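Local coordinates for putative cell adhesion protein (PDB 3LIU), which is probably a fimbrillin of the FimA/Mfa1 family, a subunit that would assemble into adhesive pili on the bacterial surface, at residues A[43-48]-A[89-94]; A[56-61]-A[78-83]; A[203-208]-A[282-287]; A[233-238]-A[290-295]. All blocks are in the same frame, centred on the assembly; numbering follows the deposited sequence.

Interaction 1 of 4, residues A[43-48]-A[89-94]; sequences VNTLTV and VANAAP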
loop_
_atom_site.group_PDB
_atom_site.type_symbol
_atom_site.label_atom_id
_atom_site.label_comp_id
_atom_site.label_asym_id
_atom_site.label_seq_id
_atom_site.Cartn_x
_atom_site.Cartn_y
_atom_site.Cartn_z
ATOM N N VAL A 43 2.611 12.319 -10.202
ATOM C CA VAL A 43 2.823 11.464 -11.346
ATOM C C VAL A 43 4.003 12.020 -12.069
ATOM O O VAL A 43 3.911 13.034 -12.744
ATOM C CB VAL A 43 1.587 11.447 -12.235
ATOM C CG1 VAL A 43 1.866 10.725 -13.533
ATOM C CG2 VAL A 43 0.401 10.827 -11.424
ATOM N N ASN A 44 5.145 11.383 -11.905
ATOM C CA ASN A 44 6.394 11.892 -12.499
ATOM C C ASN A 44 6.726 11.215 -13.827
ATOM O O ASN A 44 7.127 11.844 -14.792
ATOM C CB ASN A 44 7.513 11.625 -11.507
ATOM C CG ASN A 44 7.281 12.308 -10.211
ATOM O OD1 ASN A 44 6.906 13.470 -10.191
ATOM N ND2 ASN A 44 7.519 11.607 -9.109
ATOM N N THR A 45 6.546 9.903 -13.871
ATOM C CA THR A 45 6.813 9.136 -15.089
ATOM C C THR A 45 5.599 8.282 -15.355
ATOM O O THR A 45 4.897 7.898 -14.412
ATOM C CB THR A 45 8.058 8.201 -14.977
ATOM O OG1 THR A 45 7.827 7.205 -13.972
ATOM C CG2 THR A 45 9.363 8.970 -14.670
ATOM N N LEU A 46 5.377 7.985 -16.631
ATOM C CA LEU A 46 4.400 6.984 -17.059
ATOM C C LEU A 46 5.053 5.917 -17.927
ATOM O O LEU A 46 5.764 6.222 -18.911
ATOM C CB LEU A 46 3.253 7.623 -17.834
ATOM C CG LEU A 46 2.404 8.538 -16.950
ATOM C CD1 LEU A 46 1.420 9.289 -17.839
ATOM C CD2 LEU A 46 1.653 7.749 -15.907
ATOM N N THR A 47 4.818 4.664 -17.548
ATOM C CA THR A 47 5.194 3.516 -18.372
ATOM C C THR A 47 3.935 2.944 -18.955
ATOM O O THR A 47 3.008 2.623 -18.223
ATOM C CB THR A 47 5.911 2.432 -17.547
ATOM O OG1 THR A 47 7.075 2.998 -16.942
ATOM C CG2 THR A 47 6.334 1.264 -18.428
ATOM N N VAL A 48 3.903 2.820 -20.271
ATOM C CA VAL A 48 2.737 2.358 -21.016
ATOM C C VAL A 48 3.100 1.050 -21.723
ATOM O O VAL A 48 4.129 0.943 -22.413
ATOM C CB VAL A 48 2.294 3.417 -22.035
ATOM C CG1 VAL A 48 1.080 2.941 -22.843
ATOM C CG2 VAL A 48 2.006 4.779 -21.329
ATOM N N VAL A 89 1.393 2.484 -15.976
ATOM C CA VAL A 89 1.981 2.478 -14.662
ATOM C C VAL A 89 2.660 3.820 -14.397
ATOM O O VAL A 89 3.534 4.254 -15.137
ATOM C CB VAL A 89 3.032 1.326 -14.499
ATOM C CG1 VAL A 89 3.736 1.432 -13.091
ATOM C CG2 VAL A 89 2.363 -0.055 -14.666
ATOM N N ALA A 90 2.294 4.468 -13.310
ATOM C CA ALA A 90 2.977 5.696 -12.871
ATOM C C ALA A 90 4.091 5.394 -11.896
ATOM O O ALA A 90 3.936 4.560 -10.989
ATOM C CB ALA A 90 1.974 6.691 -12.212
ATOM N N ASN A 91 5.197 6.117 -12.069
ATOM C CA ASN A 91 6.272 6.207 -11.077
ATOM C C ASN A 91 7.027 4.878 -10.857
ATOM O O ASN A 91 7.473 4.585 -9.766
ATOM C CB ASN A 91 5.727 6.760 -9.756
ATOM C CG ASN A 91 5.129 8.165 -9.909
ATOM O OD1 ASN A 91 5.629 8.960 -10.682
ATOM N ND2 ASN A 91 4.019 8.440 -9.210
ATOM N N ALA A 92 7.124 4.058 -11.892
ATOM C CA ALA A 92 7.893 2.826 -11.791
ATOM C C ALA A 92 9.364 3.133 -11.520
ATOM O O ALA A 92 9.974 3.999 -12.184
ATOM C CB ALA A 92 7.738 1.978 -13.047
ATOM N N ALA A 93 9.949 2.403 -10.577
ATOM C CA ALA A 93 11.389 2.549 -10.280
ATOM C C ALA A 93 12.177 2.225 -11.560
ATOM O O ALA A 93 11.688 1.500 -12.418
ATOM C CB ALA A 93 11.819 1.649 -9.116
ATOM N N PRO A 94 13.357 2.831 -11.735
ATOM C CA PRO A 94 14.151 2.580 -12.959
ATOM C C PRO A 94 14.312 1.120 -13.373
ATOM O O PRO A 94 14.107 0.794 -14.537
ATOM C CB PRO A 94 15.495 3.213 -12.610
ATOM C CG PRO A 94 15.070 4.444 -11.878
ATOM C CD PRO A 94 13.938 3.954 -10.961
HETATM O O HOH W 1 6.388 4.838 -14.790
HETATM O O HOH W 2 9.592 6.670 -12.197
#
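Thr47 and Val89 face each other as an antiparallel hydrogen-bonded pair, Thr47 N giving to Val89 O and Val89 N to Thr47 O, both at 2.8 Å. Leu46 and Ala90 follow as the non-hydrogen-bonded pair, with Leu46 CD2 against Ala90 CB on the same face of the sheet. Strand 82-90 then ends, but the register carries one bond further: Asn91 N reaches Thr45 O at 3.0 Å. Beyond it the side chain of Asn91 takes over from the backbone. With CG anti to the carbonyl carbon (chi1 -60°) its amide swings beside the backbone N, within reach of the partner segment, where OD1 accepts from Asn44 N at 2.8 Å on a lone pair, in the carbonyl plane. Thr45 N adds a weak second bond to the same oxygen. The two asparagine amides lie 49° apart and do not pair; ND2 of Asn91 goes to the carbonyls of Asp42 and Leu125, and ND2 of Asn44 to that of Lys123. On the face of Thr47 and Val89 a water bonds Thr45 OG1, Thr47 OG1, Val89 O and Ala92 N. Thr45 reaches it because OG1 sits between its backbone N and carbonyl carbon (chi1 64°); a second water links this hydroxyl, at 2.6 Å, to Ala92 O. Thr47 OG1 also bonds Thr61 on the next strand. One buried amide thus closes the strand end, gripped at both its oxygen and its nitrogen and therefore fixed in rotation, with water filling in where the chain turns toward helix 94-101.

Interaction 2 of 4, residues A[56-61]-A[78-83]; sequences WSVIYT and EVYAGE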
loop_
_atom_site.group_PDB
_atom_site.type_symbol
_atom_site.label_atom_id
_atom_site.label_comp_id
_atom_site.label_asym_id
_atom_site.label_seq_id
_atom_site.Cartn_x
_atom_site.Cartn_y
_atom_site.Cartn_z
ATOM N N TRP A 56 2.114 -8.728 -31.007
ATOM C CA TRP A 56 3.117 -7.652 -30.978
ATOM C C TRP A 56 3.017 -6.904 -29.642
ATOM O O TRP A 56 1.978 -6.947 -28.964
ATOM C CB TRP A 56 2.970 -6.692 -32.154
ATOM C CG TRP A 56 1.622 -5.951 -32.280
ATOM C CD1 TRP A 56 0.560 -6.311 -33.066
ATOM C CD2 TRP A 56 1.234 -4.712 -31.643
ATOM N NE1 TRP A 56 -0.466 -5.391 -32.943
ATOM C CE2 TRP A 56 -0.070 -4.395 -32.092
ATOM C CE3 TRP A 56 1.862 -3.846 -30.741
ATOM C CZ2 TRP A 56 -0.758 -3.265 -31.661
ATOM C CZ3 TRP A 56 1.174 -2.714 -30.313
ATOM C CH2 TRP A 56 -0.123 -2.438 -30.774
ATOM N N SER A 57 4.105 -6.249 -29.241
ATOM C CA SER A 57 4.061 -5.391 -28.071
ATOM C C SER A 57 4.935 -4.167 -28.250
ATOM O O SER A 57 5.955 -4.224 -28.949
ATOM C CB SER A 57 4.470 -6.177 -26.841
ATOM O OG SER A 57 5.827 -6.632 -26.885
ATOM N N VAL A 58 4.508 -3.062 -27.642
ATOM C CA VAL A 58 5.306 -1.858 -27.531
ATOM C C VAL A 58 5.176 -1.349 -26.113
ATOM O O VAL A 58 4.053 -1.078 -25.640
ATOM C CB VAL A 58 4.842 -0.762 -28.504
ATOM C CG1 VAL A 58 5.775 0.420 -28.450
ATOM C CG2 VAL A 58 4.821 -1.301 -29.944
ATOM N N ILE A 59 6.306 -1.228 -25.424
ATOM C CA ILE A 59 6.344 -0.695 -24.047
ATOM C C ILE A 59 7.348 0.428 -23.961
ATOM O O ILE A 59 8.448 0.300 -24.489
ATOM C CB ILE A 59 6.769 -1.755 -23.012
ATOM C CG1 ILE A 59 5.841 -2.988 -23.087
ATOM C CG2 ILE A 59 6.789 -1.138 -21.569
ATOM C CD1 ILE A 59 6.474 -4.236 -23.561
ATOM N N TYR A 60 6.978 1.527 -23.312
ATOM C CA TYR A 60 7.844 2.688 -23.214
ATOM C C TYR A 60 7.582 3.468 -21.953
ATOM O O TYR A 60 6.499 3.381 -21.363
ATOM C CB TYR A 60 7.663 3.620 -24.411
ATOM C CG TYR A 60 6.239 4.059 -24.625
ATOM C CD1 TYR A 60 5.333 3.219 -25.251
ATOM C CD2 TYR A 60 5.797 5.316 -24.227
ATOM C CE1 TYR A 60 4.008 3.619 -25.485
ATOM C CE2 TYR A 60 4.461 5.719 -24.452
ATOM C CZ TYR A 60 3.583 4.838 -25.066
ATOM O OH TYR A 60 2.283 5.170 -25.307
ATOM N N THR A 61 8.564 4.275 -21.570
ATOM C CA THR A 61 8.465 5.139 -20.381
ATOM C C THR A 61 8.884 6.556 -20.750
ATOM O O THR A 61 9.910 6.754 -21.399
ATOM C CB THR A 61 9.327 4.646 -19.194
ATOM O OG1 THR A 61 8.877 3.363 -18.762
ATOM C CG2 THR A 61 9.208 5.621 -17.951
ATOM N N GLU A 78 5.268 5.901 -31.335
ATOM C CA GLU A 78 4.931 4.967 -32.401
ATOM C C GLU A 78 4.546 3.593 -31.836
ATOM O O GLU A 78 5.195 3.092 -30.934
ATOM C CB GLU A 78 6.076 4.812 -33.405
ATOM C CG GLU A 78 5.598 4.293 -34.753
ATOM C CD GLU A 78 6.731 3.696 -35.551
ATOM O OE1 GLU A 78 7.612 4.468 -35.982
ATOM O OE2 GLU A 78 6.753 2.454 -35.728
ATOM N N VAL A 79 3.498 3.011 -32.403
ATOM C CA VAL A 79 2.963 1.709 -32.004
ATOM C C VAL A 79 2.461 1.058 -33.307
ATOM O O VAL A 79 2.723 1.584 -34.389
ATOM C CB VAL A 79 1.821 1.860 -30.931
ATOM C CG1 VAL A 79 2.352 2.495 -29.642
ATOM C CG2 VAL A 79 0.660 2.678 -31.439
ATOM N N TYR A 80 1.795 -0.088 -33.229
ATOM C CA TYR A 80 1.175 -0.705 -34.425
ATOM C C TYR A 80 -0.343 -0.584 -34.422
ATOM O O TYR A 80 -0.965 -0.392 -33.359
ATOM C CB TYR A 80 1.582 -2.181 -34.559
ATOM C CG TYR A 80 3.099 -2.393 -34.596
ATOM C CD1 TYR A 80 3.827 -2.126 -35.752
ATOM C CD2 TYR A 80 3.791 -2.856 -33.476
ATOM C CE1 TYR A 80 5.206 -2.313 -35.803
ATOM C CE2 TYR A 80 5.178 -3.048 -33.515
ATOM C CZ TYR A 80 5.877 -2.772 -34.685
ATOM O OH TYR A 80 7.244 -2.948 -34.741
ATOM N N ALA A 81 -0.945 -0.674 -35.613
ATOM C CA ALA A 81 -2.395 -0.621 -35.711
ATOM C C ALA A 81 -3.016 -1.948 -35.264
ATOM O O ALA A 81 -2.388 -2.991 -35.326
ATOM C CB ALA A 81 -2.842 -0.269 -37.105
ATOM N N GLY A 82 -4.273 -1.894 -34.828
ATOM C CA GLY A 82 -4.994 -3.098 -34.418
ATOM C C GLY A 82 -5.524 -3.007 -33.016
ATOM O O GLY A 82 -5.306 -2.003 -32.285
ATOM N N GLU A 83 -6.269 -4.046 -32.643
ATOM C CA GLU A 83 -6.809 -4.138 -31.314
ATOM C C GLU A 83 -5.668 -4.435 -30.360
ATOM O O GLU A 83 -4.798 -5.226 -30.676
ATOM C CB GLU A 83 -7.894 -5.210 -31.205
ATOM C CG GLU A 83 -8.657 -5.119 -29.887
ATOM C CD GLU A 83 -9.893 -6.017 -29.834
ATOM O OE1 GLU A 83 -10.230 -6.680 -30.851
ATOM O OE2 GLU A 83 -10.521 -6.055 -28.762
HETATM O O HOH W 3 -3.408 -6.166 -33.067
#
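The indole of Trp56 carries Tyr80 over one face: Tyr80 CB stands 3.8 Å from the centroid of the Trp56 six-membered ring, 13° off its normal, a CH-pi contact. Tyr80 turns its edge toward the face of the indole, in an offset edge-to-face pair with the five-membered ring, planes at 72°, and Trp56 CE3 meets Tyr80 CD2 at 3.5 Å, at the tyrosine edge and near its plane. Trp56 has its CG between the backbone N and the carbonyl carbon (chi1 60°), which brings the indole face against Tyr80 of the partner segment. From its five-membered ring NE1 gives to a water at 3.0 Å, and that water in turn donates to Glu83 O. Val58 continues the row, with CG2 4.0 Å from Tyr80 CE2 and CG1 4.2 Å from Val79 CG1. Without the indole, as with an alanine here, Tyr80 CB would probably lose the face it rests on, its ring would have one wall fewer, and the water would lack its indole donor. Leu14 and Leu136 also pack on the indole. Strands 57-66 and 71-80 form a hairpin, yet 56-61 and 78-83 are joined directly by aromatic and aliphatic packing, with a single water as polar bridge.

Interaction 3 of 4, residues A[203-208]-A[282-287]; sequences VFIASA and FYVYEN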
loop_
_atom_site.group_PDB
_atom_site.type_symbol
_atom_site.label_atom_id
_atom_site.label_comp_id
_atom_site.label_asym_id
_atom_site.label_seq_id
_atom_site.Cartn_x
_atom_site.Cartn_y
_atom_site.Cartn_z
ATOM N N VAL A 203 5.873 4.127 17.303
ATOM C CA VAL A 203 4.912 3.403 16.507
ATOM C C VAL A 203 5.668 2.643 15.426
ATOM O O VAL A 203 6.622 3.177 14.835
ATOM C CB VAL A 203 3.898 4.372 15.860
ATOM C CG1 VAL A 203 2.808 3.597 15.130
ATOM C CG2 VAL A 203 3.267 5.303 16.935
ATOM N N PHE A 204 5.312 1.390 15.181
ATOM C CA PHE A 204 5.928 0.665 14.065
ATOM C C PHE A 204 5.020 -0.377 13.439
ATOM O O PHE A 204 3.986 -0.746 14.010
ATOM C CB PHE A 204 7.334 0.096 14.432
ATOM C CG PHE A 204 7.327 -1.162 15.294
ATOM C CD1 PHE A 204 7.075 -1.093 16.638
ATOM C CD2 PHE A 204 7.609 -2.401 14.736
ATOM C CE1 PHE A 204 7.093 -2.230 17.441
ATOM C CE2 PHE A 204 7.631 -3.562 15.519
ATOM C CZ PHE A 204 7.393 -3.472 16.884
ATOM N N ILE A 205 5.413 -0.816 12.242
ATOM C CA ILE A 205 4.640 -1.776 11.487
ATOM C C ILE A 205 5.407 -3.084 11.373
ATOM O O ILE A 205 6.634 -3.054 11.196
ATOM C CB ILE A 205 4.364 -1.255 10.049
ATOM C CG1 ILE A 205 3.654 0.091 10.084
ATOM C CG2 ILE A 205 3.576 -2.324 9.212
ATOM C CD1 ILE A 205 2.329 0.148 10.837
ATOM N N ALA A 206 4.707 -4.214 11.491
ATOM C CA ALA A 206 5.334 -5.557 11.339
ATOM C C ALA A 206 4.544 -6.346 10.299
ATOM O O ALA A 206 3.366 -6.100 10.108
ATOM C CB ALA A 206 5.365 -6.314 12.691
ATOM N N SER A 207 5.171 -7.317 9.640
ATOM C CA SER A 207 4.514 -8.077 8.584
ATOM C C SER A 207 3.861 -7.242 7.491
ATOM O O SER A 207 2.770 -7.561 7.031
ATOM C CB SER A 207 3.487 -9.078 9.150
ATOM O OG SER A 207 4.133 -9.974 10.039
ATOM N N ALA A 208 4.575 -6.212 7.030
ATOM C CA ALA A 208 4.211 -5.465 5.821
ATOM C C ALA A 208 4.694 -6.299 4.644
ATOM O O ALA A 208 5.882 -6.637 4.590
ATOM C CB ALA A 208 4.919 -4.073 5.818
ATOM N N PHE A 282 2.337 5.431 7.204
ATOM C CA PHE A 282 3.235 4.382 6.764
ATOM C C PHE A 282 2.639 3.782 5.510
ATOM O O PHE A 282 1.449 3.490 5.487
ATOM C CB PHE A 282 3.320 3.250 7.824
ATOM C CG PHE A 282 3.937 3.684 9.144
ATOM C CD1 PHE A 282 5.312 3.848 9.270
ATOM C CD2 PHE A 282 3.142 3.964 10.239
ATOM C CE1 PHE A 282 5.889 4.250 10.513
ATOM C CE2 PHE A 282 3.710 4.367 11.455
ATOM C CZ PHE A 282 5.088 4.495 11.583
ATOM N N TYR A 283 3.483 3.515 4.514
ATOM C CA TYR A 283 3.074 2.955 3.263
ATOM C C TYR A 283 3.466 1.487 3.180
ATOM O O TYR A 283 4.616 1.110 3.459
ATOM C CB TYR A 283 3.708 3.710 2.082
ATOM C CG TYR A 283 3.456 5.185 2.020
ATOM C CD1 TYR A 283 2.188 5.718 2.332
ATOM C CD2 TYR A 283 4.464 6.068 1.645
ATOM C CE1 TYR A 283 1.958 7.090 2.310
ATOM C CE2 TYR A 283 4.227 7.430 1.577
ATOM C CZ TYR A 283 2.974 7.932 1.896
ATOM O OH TYR A 283 2.739 9.288 1.859
ATOM N N VAL A 284 2.504 0.670 2.747
ATOM C CA VAL A 284 2.681 -0.774 2.732
ATOM C C VAL A 284 1.980 -1.278 1.482
ATOM O O VAL A 284 1.135 -0.561 0.907
ATOM C CB VAL A 284 2.065 -1.472 4.020
ATOM C CG1 VAL A 284 2.749 -1.032 5.279
ATOM C CG2 VAL A 284 0.569 -1.210 4.134
ATOM N N TYR A 285 2.304 -2.495 1.058
ATOM C CA TYR A 285 1.562 -3.135 -0.036
ATOM C C TYR A 285 0.395 -3.951 0.560
ATOM O O TYR A 285 0.270 -4.114 1.799
ATOM C CB TYR A 285 2.474 -4.026 -0.912
ATOM C CG TYR A 285 3.520 -3.312 -1.774
ATOM C CD1 TYR A 285 3.232 -2.124 -2.432
ATOM C CD2 TYR A 285 4.781 -3.867 -1.968
ATOM C CE1 TYR A 285 4.152 -1.494 -3.226
ATOM C CE2 TYR A 285 5.736 -3.225 -2.800
ATOM C CZ TYR A 285 5.417 -2.056 -3.400
ATOM O OH TYR A 285 6.308 -1.362 -4.177
ATOM N N GLU A 286 -0.420 -4.513 -0.325
ATOM C CA GLU A 286 -1.552 -5.317 0.123
ATOM C C GLU A 286 -1.093 -6.527 0.898
ATOM O O GLU A 286 -0.076 -7.155 0.584
ATOM C CB GLU A 286 -2.432 -5.788 -1.045
ATOM C CG GLU A 286 -3.068 -4.657 -1.843
ATOM C CD GLU A 286 -4.230 -5.110 -2.721
ATOM O OE1 GLU A 286 -4.107 -6.181 -3.358
ATOM O OE2 GLU A 286 -5.233 -4.346 -2.822
ATOM N N ASN A 287 -1.852 -6.815 1.938
ATOM C CA ASN A 287 -1.754 -8.035 2.693
ATOM C C ASN A 287 -3.124 -8.376 3.310
ATOM O O ASN A 287 -3.606 -7.685 4.223
ATOM C CB ASN A 287 -0.713 -7.907 3.789
ATOM C CG ASN A 287 -0.513 -9.220 4.546
ATOM O OD1 ASN A 287 -1.136 -10.216 4.208
ATOM N ND2 ASN A 287 0.310 -9.205 5.599
#
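Two strands from different sheets lie over one another here, 203-206 of the long strand 193-213 and the short strand 282-284, running almost parallel (4°) with their axes 9.1 Å apart. At that spacing side chains rather than backbones fill the gap. Phe282 contributes the most contact from its strand, against Ile205 and Val203. Ile205 lays its CG1 over one face of the ring, 4.1 Å from the Phe282 centroid and 26° off the normal, and its CD1 lies 3.9 Å from Phe282 CD2. The isoleucine gets there because CG1 is anti to its carbonyl carbon (chi1 -57°). Val203 meets the far end of the same ring, with CG1 3.9 Å from Phe282 CE2. Further along, Val284 CG1 rests on Ala208 CB at 3.8 Å and more loosely on Ile205 CG2. Where the long strand bends at Ser207, the contact turns polar: Asn287 ND2 donates to Ser207 O at 3.3 Å, a rather long bond, bent at the hydrogen, with the carbonyl oxygen close to the amide plane of the asparagine. That amide has further partners, OD1 taking Gly290 N while ND2 also reaches Asn305 O and Thr307 OG1. Leu309 packs on Val203 and Ile205, and Ile178 on Val284. An apolar layer between the strands needs no directional bonds in its middle, and the buried amide at its end ties the bend at Ser207 to the neighbouring loops.

Interaction 4 of 4, residues A[233-238]-A[290-295]; sequences FGYLDY and GEVKSG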
loop_
_atom_site.group_PDB
_atom_site.type_symbol
_atom_site.label_atom_id
_atom_site.label_comp_id
_atom_site.label_asym_id
_atom_site.label_seq_id
_atom_site.Cartn_x
_atom_site.Cartn_y
_atom_site.Cartn_z
ATOM N N PHE A 233 8.362 -16.066 -2.467
ATOM C CA PHE A 233 8.304 -15.069 -1.417
ATOM C C PHE A 233 8.193 -15.758 -0.093
ATOM O O PHE A 233 7.464 -16.749 0.053
ATOM C CB PHE A 233 7.127 -14.131 -1.659
ATOM C CG PHE A 233 7.221 -13.426 -2.973
ATOM C CD1 PHE A 233 8.373 -12.685 -3.281
ATOM C CD2 PHE A 233 6.211 -13.522 -3.917
ATOM C CE1 PHE A 233 8.484 -12.008 -4.489
ATOM C CE2 PHE A 233 6.302 -12.847 -5.115
ATOM C CZ PHE A 233 7.445 -12.084 -5.410
ATOM N N GLY A 234 8.959 -15.251 0.858
ATOM C CA GLY A 234 8.952 -15.773 2.199
ATOM C C GLY A 234 9.161 -14.710 3.223
ATOM O O GLY A 234 8.888 -13.530 2.979
ATOM N N TYR A 235 9.659 -15.119 4.388
ATOM C CA TYR A 235 9.750 -14.222 5.507
ATOM C C TYR A 235 10.588 -12.947 5.222
ATOM O O TYR A 235 10.268 -11.870 5.715
ATOM C CB TYR A 235 10.268 -14.935 6.757
ATOM C CG TYR A 235 9.282 -15.899 7.423
ATOM C CD1 TYR A 235 7.967 -15.511 7.734
ATOM C CD2 TYR A 235 9.664 -17.162 7.786
ATOM C CE1 TYR A 235 7.071 -16.394 8.329
ATOM C CE2 TYR A 235 8.755 -18.049 8.407
ATOM C CZ TYR A 235 7.466 -17.642 8.672
ATOM O OH TYR A 235 6.568 -18.473 9.265
ATOM N N LEU A 236 11.675 -13.061 4.477
ATOM C CA LEU A 236 12.517 -11.879 4.225
ATOM C C LEU A 236 11.753 -10.822 3.373
ATOM O O LEU A 236 12.149 -9.649 3.327
ATOM C CB LEU A 236 13.811 -12.271 3.517
ATOM C CG LEU A 236 14.814 -13.105 4.334
ATOM C CD1 LEU A 236 15.890 -13.595 3.402
ATOM C CD2 LEU A 236 15.417 -12.337 5.480
ATOM N N ASP A 237 10.669 -11.262 2.726
ATOM C CA ASP A 237 9.803 -10.414 1.879
ATOM C C ASP A 237 8.720 -9.688 2.636
ATOM O O ASP A 237 8.096 -8.793 2.082
ATOM C CB ASP A 237 9.179 -11.250 0.773
ATOM C CG ASP A 237 10.228 -11.805 -0.189
ATOM O OD1 ASP A 237 10.835 -10.975 -0.893
ATOM O OD2 ASP A 237 10.411 -13.035 -0.245
ATOM N N TYR A 238 8.471 -10.108 3.877
ATOM C CA TYR A 238 7.803 -9.290 4.866
ATOM C C TYR A 238 8.786 -8.236 5.399
ATOM O O TYR A 238 9.952 -8.533 5.622
ATOM C CB TYR A 238 7.281 -10.133 6.057
ATOM C CG TYR A 238 6.038 -10.952 5.790
ATOM C CD1 TYR A 238 4.825 -10.329 5.525
ATOM C CD2 TYR A 238 6.048 -12.347 5.871
ATOM C CE1 TYR A 238 3.691 -11.045 5.327
ATOM C CE2 TYR A 238 4.900 -13.076 5.662
ATOM C CZ TYR A 238 3.710 -12.393 5.389
ATOM O OH TYR A 238 2.542 -13.047 5.163
ATOM N N GLY A 290 -1.752 -12.839 4.930
ATOM C CA GLY A 290 -0.887 -12.997 6.113
ATOM C C GLY A 290 -0.254 -14.378 6.238
ATOM O O GLY A 290 -0.198 -14.928 7.317
ATOM N N GLU A 291 0.218 -14.941 5.132
ATOM C CA GLU A 291 0.727 -16.326 5.173
ATOM C C GLU A 291 1.953 -16.492 6.059
ATOM O O GLU A 291 2.824 -15.618 6.112
ATOM C CB GLU A 291 1.043 -16.878 3.784
ATOM C CG GLU A 291 -0.094 -16.849 2.804
ATOM C CD GLU A 291 -0.031 -15.582 1.927
ATOM O OE1 GLU A 291 0.238 -14.495 2.466
ATOM O OE2 GLU A 291 -0.183 -15.705 0.698
ATOM N N VAL A 292 1.995 -17.619 6.774
ATOM C CA VAL A 292 3.217 -18.071 7.453
ATOM C C VAL A 292 3.684 -19.375 6.801
ATOM O O VAL A 292 2.959 -20.027 6.031
ATOM C CB VAL A 292 3.031 -18.215 8.972
ATOM C CG1 VAL A 292 2.659 -16.836 9.600
ATOM C CG2 VAL A 292 1.993 -19.357 9.296
ATOM N N LYS A 293 4.909 -19.760 7.088
ATOM C CA LYS A 293 5.466 -20.977 6.497
ATOM C C LYS A 293 4.729 -22.182 7.038
ATOM O O LYS A 293 4.308 -22.169 8.179
ATOM C CB LYS A 293 6.921 -21.068 6.910
ATOM C CG LYS A 293 7.676 -22.248 6.378
ATOM C CD LYS A 293 8.982 -22.420 7.170
ATOM C CE LYS A 293 10.130 -21.782 6.453
ATOM N NZ LYS A 293 10.683 -22.715 5.433
ATOM N N SER A 294 4.560 -23.232 6.243
ATOM C CA SER A 294 3.874 -24.421 6.740
ATOM C C SER A 294 4.708 -25.046 7.872
ATOM O O SER A 294 5.946 -25.039 7.836
ATOM C CB SER A 294 3.675 -25.438 5.625
ATOM O OG SER A 294 4.947 -25.925 5.270
ATOM N N GLY A 295 4.034 -25.551 8.887
ATOM C CA GLY A 295 4.730 -26.188 9.979
ATOM C C GLY A 295 5.253 -25.300 11.080
ATOM O O GLY A 295 6.053 -25.739 11.912
#
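Tyr238 and Glu291 make the close part of this loop contact. Tyr238 OH donates to Glu291 O at 2.8 Å, on a lone pair in the carbonyl plane, and the acceptor lies at the edge of the phenol ring, with Tyr238 CE2 also 3.3 Å from Glu291 O. The ring is buried, with Phe227 and Asn305 against it. The carboxylate of Glu291 binds Lys209 in a salt bridge and accepts from Phe227 N. Tyr235 works nearer the surface. Lys293 N gives to Tyr235 OH at 3.0 Å in a nearly straight bond (167°), the hydroxyl also bonds Glu296, and Val292 CB lies 3.6 Å from Tyr235 OH. A phenylalanine in place of Tyr235 would probably leave Lys293 N and Glu296 without that shared hydroxyl and let the exposed chain wander. On the solvent side Lys293 brings its CB to 3.5 Å from Tyr235 OH, then bends at chi3 and chi4 so that the amino end of Lys293 turns off from Tyr235. The contact joins two loops: the 3-10 turn 235-237, which leads into strand 238-240 beside strand 193-213, and the loop running from strand 282-284 to strand 308-319.

Overall arrangement
Along the chain interaction 2 falls between the two segments of interaction 1, while interactions 3 and 4 come later and alternate their segments. Interactions 1 and 2, with centres about 17 Å apart, belong to one set of neighbouring strands, 45-52, 57-66, its hairpin partner 71-80, and 82-90; they touch where strands 45-52 and 57-66 pair, as at Val48 N and Tyr60 O, and both lie in the FimA-like part of the chain. Interactions 3 and 4, about 15 Å apart between centres, meet where Tyr238 packs on Ser207 and Asn287. The pairs do not touch; interactions 1 and 3 come nearest, centres about 23 Å apart. The contacts thus fall in two regions of an elongated, strand-rich chain, consistent with a pilus subunit.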